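Local coordinates for epsin 1 (Danio rerio, PDB 5LP0), which probably binds membranes enriched in phosphatidylinositol 4,5-bisphosphate, modifies their curvature and facilitates the formation of clathrin-coated invaginations during receptor-mediated endocytosis, at residues I10-A15 against S46-R51. Numbering follows the deposited sequence.
Sequences IKVREA and SMVWKR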
loop_
_atom_site.group_PDB
_atom_site.type_symbol
_atom_site.label_atom_id
_atom_site.label_comp_id
_atom_site.label_asym_id
_atom_site.label_seq_id
_atom_site.Cartn_x
_atom_site.Cartn_y
_atom_site.Cartn_z
ATOM N N ILE A 10 -8.883 6.486 -8.405
ATOM C CA ILE A 10 -10.095 5.809 -7.985
ATOM C C ILE A 10 -9.830 4.343 -7.605
ATOM O O ILE A 10 -10.358 3.870 -6.604
ATOM C CB ILE A 10 -11.183 5.964 -9.072
ATOM C CG1 ILE A 10 -11.696 7.406 -9.025
ATOM C CG2 ILE A 10 -12.316 4.990 -8.856
ATOM C CD1 ILE A 10 -12.441 7.825 -10.259
ATOM N N LYS A 11 -9.009 3.635 -8.382
ATOM C CA LYS A 11 -8.704 2.240 -8.067
ATOM C C LYS A 11 -7.979 2.133 -6.719
ATOM O O LYS A 11 -8.257 1.244 -5.916
ATOM C CB LYS A 11 -7.864 1.615 -9.189
ATOM C CG LYS A 11 -8.696 1.277 -10.417
ATOM C CD LYS A 11 -7.842 0.745 -11.554
ATOM C CE LYS A 11 -8.668 0.369 -12.781
ATOM N NZ LYS A 11 -9.713 -0.658 -12.467
ATOM N N VAL A 12 -7.027 3.020 -6.472
ATOM C CA VAL A 12 -6.353 3.037 -5.176
ATOM C C VAL A 12 -7.342 3.299 -4.025
ATOM O O VAL A 12 -7.309 2.615 -2.985
ATOM C CB VAL A 12 -5.242 4.096 -5.138
ATOM C CG1 VAL A 12 -4.694 4.222 -3.735
ATOM C CG2 VAL A 12 -4.137 3.756 -6.117
ATOM N N ARG A 13 -8.256 4.248 -4.220
ATOM C CA ARG A 13 -9.244 4.556 -3.181
ATOM C C ARG A 13 -10.081 3.324 -2.868
ATOM O O ARG A 13 -10.310 2.991 -1.709
ATOM C CB ARG A 13 -10.166 5.706 -3.604
ATOM C CG ARG A 13 -9.517 7.043 -3.528
ATOM C CD ARG A 13 -10.390 8.135 -4.147
ATOM N NE ARG A 13 -9.748 9.435 -4.005
ATOM C CZ ARG A 13 -9.842 10.207 -2.929
ATOM N NH1 ARG A 13 -10.575 9.822 -1.891
ATOM N NH2 ARG A 13 -9.202 11.371 -2.897
ATOM N N GLU A 14 -10.519 2.633 -3.905
ATOM C CA GLU A 14 -11.326 1.442 -3.745
ATOM C C GLU A 14 -10.552 0.373 -2.983
ATOM O O GLU A 14 -11.093 -0.279 -2.113
ATOM C CB GLU A 14 -11.730 0.908 -5.117
ATOM C CG GLU A 14 -12.475 -0.402 -5.039
ATOM C CD GLU A 14 -13.837 -0.251 -4.408
ATOM O OE1 GLU A 14 -14.472 0.809 -4.623
ATOM O OE2 GLU A 14 -14.266 -1.182 -3.678
ATOM N N ALA A 15 -9.275 0.213 -3.325
ATOM C CA ALA A 15 -8.425 -0.795 -2.725
ATOM C C ALA A 15 -8.134 -0.498 -1.258
ATOM O O ALA A 15 -7.722 -1.383 -0.518
ATOM C CB ALA A 15 -7.104 -0.921 -3.505
ATOM N N SER A 46 0.623 9.031 -4.941
ATOM C CA SER A 46 0.119 10.144 -4.157
ATOM C C SER A 46 -1.054 9.667 -3.306
ATOM O O SER A 46 -1.128 9.977 -2.093
ATOM C CB SER A 46 -0.319 11.282 -5.079
ATOM O OG SER A 46 -0.897 12.305 -4.305
ATOM N N MET A 47 -1.979 8.935 -3.928
ATOM C CA MET A 47 -3.143 8.451 -3.201
ATOM C C MET A 47 -2.762 7.459 -2.100
ATOM O O MET A 47 -3.342 7.465 -1.016
ATOM C CB MET A 47 -4.163 7.852 -4.169
ATOM C CG MET A 47 -5.528 7.632 -3.519
ATOM S SD MET A 47 -6.318 9.204 -3.052
ATOM C CE MET A 47 -6.672 8.966 -1.311
ATOM N N VAL A 48 -1.773 6.615 -2.327
ATOM C CA VAL A 48 -1.367 5.664 -1.310
ATOM C C VAL A 48 -0.779 6.398 -0.112
ATOM O O VAL A 48 -1.128 6.084 1.041
ATOM C CB VAL A 48 -0.382 4.594 -1.866
ATOM C CG1 VAL A 48 0.082 3.677 -0.734
ATOM C CG2 VAL A 48 -1.036 3.731 -2.957
ATOM N N TRP A 49 0.105 7.358 -0.327
ATOM C CA TRP A 49 0.683 8.141 0.766
ATOM C C TRP A 49 -0.386 8.909 1.531
ATOM O O TRP A 49 -0.313 9.006 2.772
ATOM C CB TRP A 49 1.788 9.094 0.277
ATOM C CG TRP A 49 3.015 8.416 -0.299
ATOM C CD1 TRP A 49 3.514 8.574 -1.563
ATOM C CD2 TRP A 49 3.904 7.499 0.368
ATOM N NE1 TRP A 49 4.633 7.807 -1.720
ATOM C CE2 TRP A 49 4.896 7.131 -0.560
ATOM C CE3 TRP A 49 3.954 6.959 1.658
ATOM C CZ2 TRP A 49 5.929 6.232 -0.248
ATOM C CZ3 TRP A 49 4.968 6.070 1.973
ATOM C CH2 TRP A 49 5.954 5.717 1.022
ATOM N N LYS A 50 -1.409 9.400 0.838
ATOM C CA LYS A 50 -2.512 10.061 1.521
ATOM C C LYS A 50 -3.236 9.089 2.445
ATOM O O LYS A 50 -3.501 9.409 3.604
ATOM C CB LYS A 50 -3.496 10.635 0.518
ATOM C CG LYS A 50 -2.996 11.910 -0.170
ATOM C CD LYS A 50 -4.017 12.453 -1.178
ATOM C CE LYS A 50 -3.477 13.683 -1.946
ATOM N NZ LYS A 50 -4.408 14.070 -3.036
ATOM N N ARG A 51 -3.542 7.887 1.967
ATOM C CA ARG A 51 -4.262 6.921 2.782
ATOM C C ARG A 51 -3.393 6.480 3.966
ATOM O O ARG A 51 -3.902 6.262 5.059
ATOM C CB ARG A 51 -4.697 5.724 1.922
ATOM C CG ARG A 51 -5.848 6.074 0.940
ATOM C CD ARG A 51 -7.177 6.042 1.705
ATOM N NE ARG A 51 -8.294 6.873 1.217
ATOM C CZ ARG A 51 -9.398 6.405 0.632
ATOM N NH1 ARG A 51 -9.516 5.124 0.332
ATOM N NH2 ARG A 51 -10.378 7.233 0.291
#
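With CG opposite the backbone N (chi1 -166°) and a bend at chi2, Met47 presents its CG to Val12 and its sulfur to Arg13, while Val12 turns CG1 to meet it by the same choice of first torsion. Val12 CG1 lies 3.5 Å from Met47 CG and 3.8 Å from Val48 CG2, an apolar patch at the level where Val12 and Met47 have the nearest CA atoms, 6.6 Å apart. Next to this patch, the extended Arg13 chain crosses Met47 at about a right angle, and Met47 SD sits over one guanidinium face, off-centre, 3.6 Å from Arg13 NE. Replaced by alanine, Met47 would lose its thioether, which would probably open a gap beside Val12 and set the Arg13 guanidinium freer to turn. Arg51, bent at chi2, brings its guanidinium under Arg13 CG, the two guanidinium planes nearly perpendicular. Its NH1 is held chiefly by Thr16 OG1, adding a weak, bent bond to Arg13 O (3.1 Å, 122°), whereas Arg13 NH2 is salt-bridged to Glu9. Arg13 NH1 and Arg51 NH2 come within 3.4 Å, consistent with an anion pocket: both arginines, with Asn18 and nearby His61, probably bind the phosphoinositide headgroup. Segments 10-15 and 46-51, on helices 8-15 and 38-51 of this ENTH domain, run at about 30°, with helix 59-75 touching Val48 and Arg51, and helix 25-34 flanking Lys11, Glu14 and Ala15 through Leu27.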